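Local coordinates for GXWXG domain-containing protein (Thermomonospora curvata, PDB 4MVE), which is of unknown function but combines a GXWXG family region with a DUF4334 region in one compact, mainly antiparallel beta chain, at residues A[36-48]-A[60-72]. Residues are numbered along the deposited sequence; the frame is centred on the assembly and turned at random.
Sequences PVDFMLGTWRGGI and LGMNWYGKRFIDR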
loop_
_atom_site.group_PDB
_atom_site.type_symbol
_atom_site.label_atom_id
_atom_site.label_comp_id
_atom_site.label_asym_id
_atom_site.label_seq_id
_atom_site.Cartn_x
_atom_site.Cartn_y
_atom_site.Cartn_z
ATOM N N PRO A 36 9.633 7.940 -6.923
ATOM C CA PRO A 36 9.620 7.517 -8.331
ATOM C C PRO A 36 9.203 6.037 -8.433
ATOM O O PRO A 36 9.254 5.315 -7.427
ATOM C CB PRO A 36 11.069 7.744 -8.780
ATOM C CG PRO A 36 11.879 7.636 -7.568
ATOM C CD PRO A 36 11.017 8.007 -6.393
ATOM N N VAL A 37 8.793 5.595 -9.648
ATOM C CA VAL A 37 8.330 4.236 -9.947
ATOM C C VAL A 37 9.379 3.152 -9.549
ATOM O O VAL A 37 8.990 2.182 -8.881
ATOM C CB VAL A 37 7.903 4.130 -11.444
ATOM C CG1 VAL A 37 7.833 2.686 -11.943
ATOM C CG2 VAL A 37 6.569 4.842 -11.672
ATOM N N ASP A 38 10.690 3.329 -9.909
ATOM C CA ASP A 38 11.711 2.295 -9.628
ATOM C C ASP A 38 11.997 2.104 -8.113
ATOM O O ASP A 38 12.377 1.004 -7.703
ATOM C CB ASP A 38 12.993 2.521 -10.439
ATOM C CG ASP A 38 12.857 2.143 -11.928
ATOM O OD1 ASP A 38 11.703 1.834 -12.382
ATOM O OD2 ASP A 38 13.879 2.190 -12.648
ATOM N N PHE A 39 11.659 3.101 -7.269
ATOM C CA PHE A 39 11.813 3.019 -5.807
ATOM C C PHE A 39 10.954 1.874 -5.230
ATOM O O PHE A 39 11.294 1.306 -4.189
ATOM C CB PHE A 39 11.381 4.357 -5.177
ATOM C CG PHE A 39 11.408 4.435 -3.663
ATOM C CD1 PHE A 39 12.523 4.934 -2.995
ATOM C CD2 PHE A 39 10.282 4.099 -2.911
ATOM C CE1 PHE A 39 12.534 5.021 -1.594
ATOM C CE2 PHE A 39 10.293 4.202 -1.523
ATOM C CZ PHE A 39 11.414 4.659 -0.870
HETATM N N MSE A 40 9.826 1.570 -5.891
HETATM C CA MSE A 40 8.916 0.538 -5.451
HETATM C C MSE A 40 9.362 -0.870 -5.819
HETATM O O MSE A 40 8.779 -1.814 -5.282
HETATM C CB MSE A 40 7.498 0.775 -6.022
HETATM C CG MSE A 40 6.855 2.087 -5.582
HETATM SE SE MSE A 40 6.768 2.328 -3.651
HETATM C CE MSE A 40 5.909 0.569 -3.071
ATOM N N LEU A 41 10.350 -1.037 -6.748
ATOM C CA LEU A 41 10.754 -2.364 -7.206
ATOM C C LEU A 41 11.275 -3.251 -6.022
ATOM O O LEU A 41 12.109 -2.819 -5.229
ATOM C CB LEU A 41 11.741 -2.297 -8.381
ATOM C CG LEU A 41 11.212 -1.554 -9.657
ATOM C CD1 LEU A 41 12.242 -1.535 -10.764
ATOM C CD2 LEU A 41 9.967 -2.181 -10.191
ATOM N N GLY A 42 10.674 -4.429 -5.882
ATOM C CA GLY A 42 10.996 -5.383 -4.822
ATOM C C GLY A 42 9.778 -5.944 -4.124
ATOM O O GLY A 42 8.638 -5.649 -4.507
ATOM N N THR A 43 10.013 -6.757 -3.090
ATOM C CA THR A 43 8.958 -7.371 -2.297
ATOM C C THR A 43 8.761 -6.554 -1.030
ATOM O O THR A 43 9.743 -6.128 -0.398
ATOM C CB THR A 43 9.276 -8.849 -2.026
ATOM O OG1 THR A 43 9.333 -9.505 -3.289
ATOM C CG2 THR A 43 8.210 -9.546 -1.164
ATOM N N TRP A 44 7.485 -6.324 -0.673
ATOM C CA TRP A 44 7.112 -5.549 0.513
ATOM C C TRP A 44 6.070 -6.267 1.364
ATOM O O TRP A 44 5.143 -6.894 0.825
ATOM C CB TRP A 44 6.555 -4.156 0.132
ATOM C CG TRP A 44 7.451 -3.287 -0.696
ATOM C CD1 TRP A 44 7.787 -3.476 -2.003
ATOM C CD2 TRP A 44 7.976 -1.986 -0.330
ATOM N NE1 TRP A 44 8.523 -2.404 -2.469
ATOM C CE2 TRP A 44 8.663 -1.479 -1.460
ATOM C CE3 TRP A 44 7.878 -1.178 0.824
ATOM C CZ2 TRP A 44 9.286 -0.214 -1.461
ATOM C CZ3 TRP A 44 8.495 0.072 0.823
ATOM C CH2 TRP A 44 9.188 0.542 -0.312
ATOM N N ARG A 45 6.219 -6.149 2.696
ATOM C CA ARG A 45 5.280 -6.657 3.711
ATOM C C ARG A 45 4.250 -5.538 4.001
ATOM O O ARG A 45 4.623 -4.372 4.224
ATOM C CB ARG A 45 6.008 -7.089 4.998
ATOM C CG ARG A 45 5.022 -7.581 6.076
ATOM C CD ARG A 45 5.690 -8.148 7.331
ATOM N NE ARG A 45 6.329 -7.123 8.166
ATOM C CZ ARG A 45 7.645 -6.938 8.261
ATOM N NH1 ARG A 45 8.481 -7.699 7.566
ATOM N NH2 ARG A 45 8.132 -5.996 9.059
ATOM N N GLY A 46 2.975 -5.900 3.945
ATOM C CA GLY A 46 1.897 -4.944 4.135
ATOM C C GLY A 46 1.182 -5.064 5.448
ATOM O O GLY A 46 1.218 -6.114 6.087
ATOM N N GLY A 47 0.575 -3.961 5.840
ATOM C CA GLY A 47 -0.227 -3.822 7.042
ATOM C C GLY A 47 -1.240 -2.729 6.810
ATOM O O GLY A 47 -1.129 -1.962 5.844
ATOM N N ILE A 48 -2.256 -2.677 7.657
ATOM C CA ILE A 48 -3.361 -1.747 7.470
ATOM C C ILE A 48 -3.541 -0.871 8.698
ATOM O O ILE A 48 -3.447 -1.358 9.822
ATOM C CB ILE A 48 -4.650 -2.575 7.166
ATOM C CG1 ILE A 48 -4.490 -3.416 5.895
ATOM C CG2 ILE A 48 -5.879 -1.680 7.047
ATOM C CD1 ILE A 48 -5.408 -4.635 5.838
ATOM N N LEU A 60 -7.301 -9.542 5.667
ATOM C CA LEU A 60 -6.891 -10.238 6.870
ATOM C C LEU A 60 -7.306 -11.727 6.791
ATOM O O LEU A 60 -6.486 -12.603 7.057
ATOM C CB LEU A 60 -7.534 -9.529 8.085
ATOM C CG LEU A 60 -6.697 -8.495 8.887
ATOM C CD1 LEU A 60 -5.883 -7.540 8.007
ATOM C CD2 LEU A 60 -7.579 -7.691 9.823
ATOM N N GLY A 61 -8.536 -11.993 6.362
ATOM C CA GLY A 61 -9.059 -13.355 6.239
ATOM C C GLY A 61 -8.310 -14.194 5.223
ATOM O O GLY A 61 -8.123 -15.396 5.408
HETATM N N MSE A 62 -7.813 -13.534 4.168
HETATM C CA MSE A 62 -7.016 -14.172 3.129
HETATM C C MSE A 62 -5.552 -14.317 3.536
HETATM O O MSE A 62 -4.783 -14.907 2.773
HETATM C CB MSE A 62 -7.105 -13.357 1.871
HETATM C CG MSE A 62 -8.350 -13.635 1.127
HETATM SE SE MSE A 62 -7.985 -13.551 -0.728
HETATM C CE MSE A 62 -6.677 -15.142 -0.912
ATOM N N ASN A 63 -5.171 -13.794 4.735
ATOM C CA ASN A 63 -3.803 -13.785 5.238
ATOM C C ASN A 63 -2.895 -13.018 4.278
ATOM O O ASN A 63 -1.777 -13.449 4.006
ATOM C CB ASN A 63 -3.253 -15.199 5.483
ATOM C CG ASN A 63 -3.539 -15.753 6.838
ATOM O OD1 ASN A 63 -2.731 -15.629 7.768
ATOM N ND2 ASN A 63 -4.662 -16.437 6.949
ATOM N N TRP A 64 -3.380 -11.871 3.778
ATOM C CA TRP A 64 -2.619 -10.976 2.918
ATOM C C TRP A 64 -1.274 -10.666 3.559
ATOM O O TRP A 64 -1.215 -10.279 4.738
ATOM C CB TRP A 64 -3.384 -9.671 2.686
ATOM C CG TRP A 64 -2.594 -8.668 1.881
ATOM C CD1 TRP A 64 -2.121 -8.824 0.611
ATOM C CD2 TRP A 64 -2.249 -7.343 2.278
ATOM N NE1 TRP A 64 -1.476 -7.680 0.201
ATOM C CE2 TRP A 64 -1.590 -6.735 1.178
ATOM C CE3 TRP A 64 -2.452 -6.589 3.457
ATOM C CZ2 TRP A 64 -1.096 -5.422 1.232
ATOM C CZ3 TRP A 64 -2.014 -5.275 3.489
ATOM C CH2 TRP A 64 -1.322 -4.712 2.398
ATOM N N TYR A 65 -0.211 -10.922 2.814
ATOM C CA TYR A 65 1.158 -10.677 3.259
ATOM C C TYR A 65 1.650 -9.294 2.792
ATOM O O TYR A 65 2.120 -8.498 3.600
ATOM C CB TYR A 65 2.113 -11.770 2.751
ATOM C CG TYR A 65 3.558 -11.423 3.033
ATOM C CD1 TYR A 65 4.062 -11.458 4.331
ATOM C CD2 TYR A 65 4.406 -10.993 2.013
ATOM C CE1 TYR A 65 5.365 -11.053 4.611
ATOM C CE2 TYR A 65 5.715 -10.601 2.278
ATOM C CZ TYR A 65 6.191 -10.628 3.583
ATOM O OH TYR A 65 7.493 -10.283 3.863
ATOM N N GLY A 66 1.574 -9.053 1.489
ATOM C CA GLY A 66 2.046 -7.810 0.902
ATOM C C GLY A 66 1.972 -7.763 -0.609
ATOM O O GLY A 66 0.946 -8.128 -1.212
ATOM N N LYS A 67 3.059 -7.268 -1.226
ATOM C CA LYS A 67 3.123 -7.033 -2.698
ATOM C C LYS A 67 4.507 -7.251 -3.252
ATOM O O LYS A 67 5.493 -7.114 -2.509
ATOM C CB LYS A 67 2.696 -5.581 -3.038
ATOM C CG LYS A 67 1.354 -5.131 -2.466
ATOM C CD LYS A 67 1.018 -3.677 -2.843
ATOM C CE LYS A 67 -0.313 -3.250 -2.304
ATOM N NZ LYS A 67 -1.417 -3.966 -2.995
ATOM N N ARG A 68 4.584 -7.619 -4.552
ATOM C CA ARG A 68 5.860 -7.782 -5.274
ATOM C C ARG A 68 5.823 -6.918 -6.537
ATOM O O ARG A 68 4.939 -7.106 -7.370
ATOM C CB ARG A 68 6.182 -9.243 -5.639
ATOM C CG ARG A 68 7.634 -9.382 -6.222
ATOM C CD ARG A 68 8.258 -10.779 -6.146
ATOM N NE ARG A 68 7.592 -11.735 -7.038
ATOM C CZ ARG A 68 8.151 -12.311 -8.103
ATOM N NH1 ARG A 68 7.451 -13.147 -8.855
ATOM N NH2 ARG A 68 9.403 -12.025 -8.443
ATOM N N PHE A 69 6.718 -5.914 -6.636
ATOM C CA PHE A 69 6.801 -5.066 -7.828
ATOM C C PHE A 69 7.962 -5.618 -8.706
ATOM O O PHE A 69 9.124 -5.415 -8.344
ATOM C CB PHE A 69 6.995 -3.584 -7.422
ATOM C CG PHE A 69 5.950 -3.079 -6.440
ATOM C CD1 PHE A 69 4.827 -2.372 -6.889
ATOM C CD2 PHE A 69 6.094 -3.294 -5.066
ATOM C CE1 PHE A 69 3.851 -1.933 -5.984
ATOM C CE2 PHE A 69 5.119 -2.855 -4.166
ATOM C CZ PHE A 69 3.999 -2.192 -4.632
ATOM N N ILE A 70 7.663 -6.377 -9.790
ATOM C CA ILE A 70 8.744 -6.970 -10.631
ATOM C C ILE A 70 9.387 -5.867 -11.461
ATOM O O ILE A 70 10.598 -5.674 -11.407
ATOM C CB ILE A 70 8.364 -8.187 -11.558
ATOM C CG1 ILE A 70 7.217 -9.143 -11.063
ATOM C CG2 ILE A 70 9.569 -8.917 -12.128
ATOM C CD1 ILE A 70 7.317 -9.745 -9.820
ATOM N N ASP A 71 8.569 -5.188 -12.261
ATOM C CA ASP A 71 8.934 -4.077 -13.127
ATOM C C ASP A 71 7.698 -3.153 -13.202
ATOM O O ASP A 71 6.644 -3.483 -12.623
ATOM C CB ASP A 71 9.412 -4.566 -14.514
ATOM C CG ASP A 71 8.460 -5.494 -15.273
ATOM O OD1 ASP A 71 7.280 -5.107 -15.480
ATOM O OD2 ASP A 71 8.926 -6.551 -15.764
ATOM N N ARG A 72 7.833 -2.010 -13.898
ATOM C CA ARG A 72 6.775 -1.000 -14.082
ATOM C C ARG A 72 5.461 -1.612 -14.618
ATOM O O ARG A 72 4.383 -1.057 -14.401
ATOM C CB ARG A 72 7.309 0.059 -15.078
ATOM C CG ARG A 72 6.424 1.265 -15.371
ATOM C CD ARG A 72 7.091 2.130 -16.433
ATOM N NE ARG A 72 6.207 3.179 -16.951
ATOM C CZ ARG A 72 5.516 3.088 -18.086
ATOM N NH1 ARG A 72 4.763 4.102 -18.494
ATOM N NH2 ARG A 72 5.579 1.985 -18.825
HETATM O O HOH W 1 10.563 -0.488 -14.365
HETATM O O HOH W 2 0.100 -8.655 6.359
#
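Gly42 and Trp44 pair with Phe69 and Lys67, and Gly46 bonds to Tyr65, as strands 42-48 and 64-71 run antiparallel, at 138°, within the antiparallel sheet. The first strand carries the Gly-x-Trp-x-Gly signature of the family, and its other edge bonds to strand 143-149. Five backbone hydrogen bonds join the pair. Gly42 and Phe69 bond both ways, as do Trp44 and Lys67, with Trp44 N 2.8 Å from Lys67 O; Gly46 N then donates to Tyr65 O. At Gly42, a side chain would be jammed against the preceding carbonyl, and at Gly46 a beta carbon would run into Trp64 CH2.

On the face bearing Trp44, the Phe69 ring stands nearly perpendicular to the indole, its CE2 3.5 Å from Trp44 CD1. Met40 CB lies over one face of this phenyl ring in a CH-pi contact, 4.3 Å from the centroid. Bends at chi2 and chi3 bring the selenomethionine methyl back to touch both Phe69 CE2 and the indole face. Trp44 NE1 donates to Met40 O from above the carbonyl plane, tying the 3-10 turn to the strand; an alanine in place of Trp44 would probably leave that carbonyl without its indole donor and open a gap beside Phe69.

On the face of Thr43 and Arg68, one face of the Tyr65 ring lies against Arg45 CA, and Arg45 CB is 3.7 Å from Tyr65 OH, while that hydroxyl bonds to Glu150. Arg68, salt-bridged to Glu76, passes its aliphatic chain by Thr43: with Arg68 CG anti to the backbone N (chi1 -172°), Arg68 CD lies 3.3 Å from Thr43 OG1.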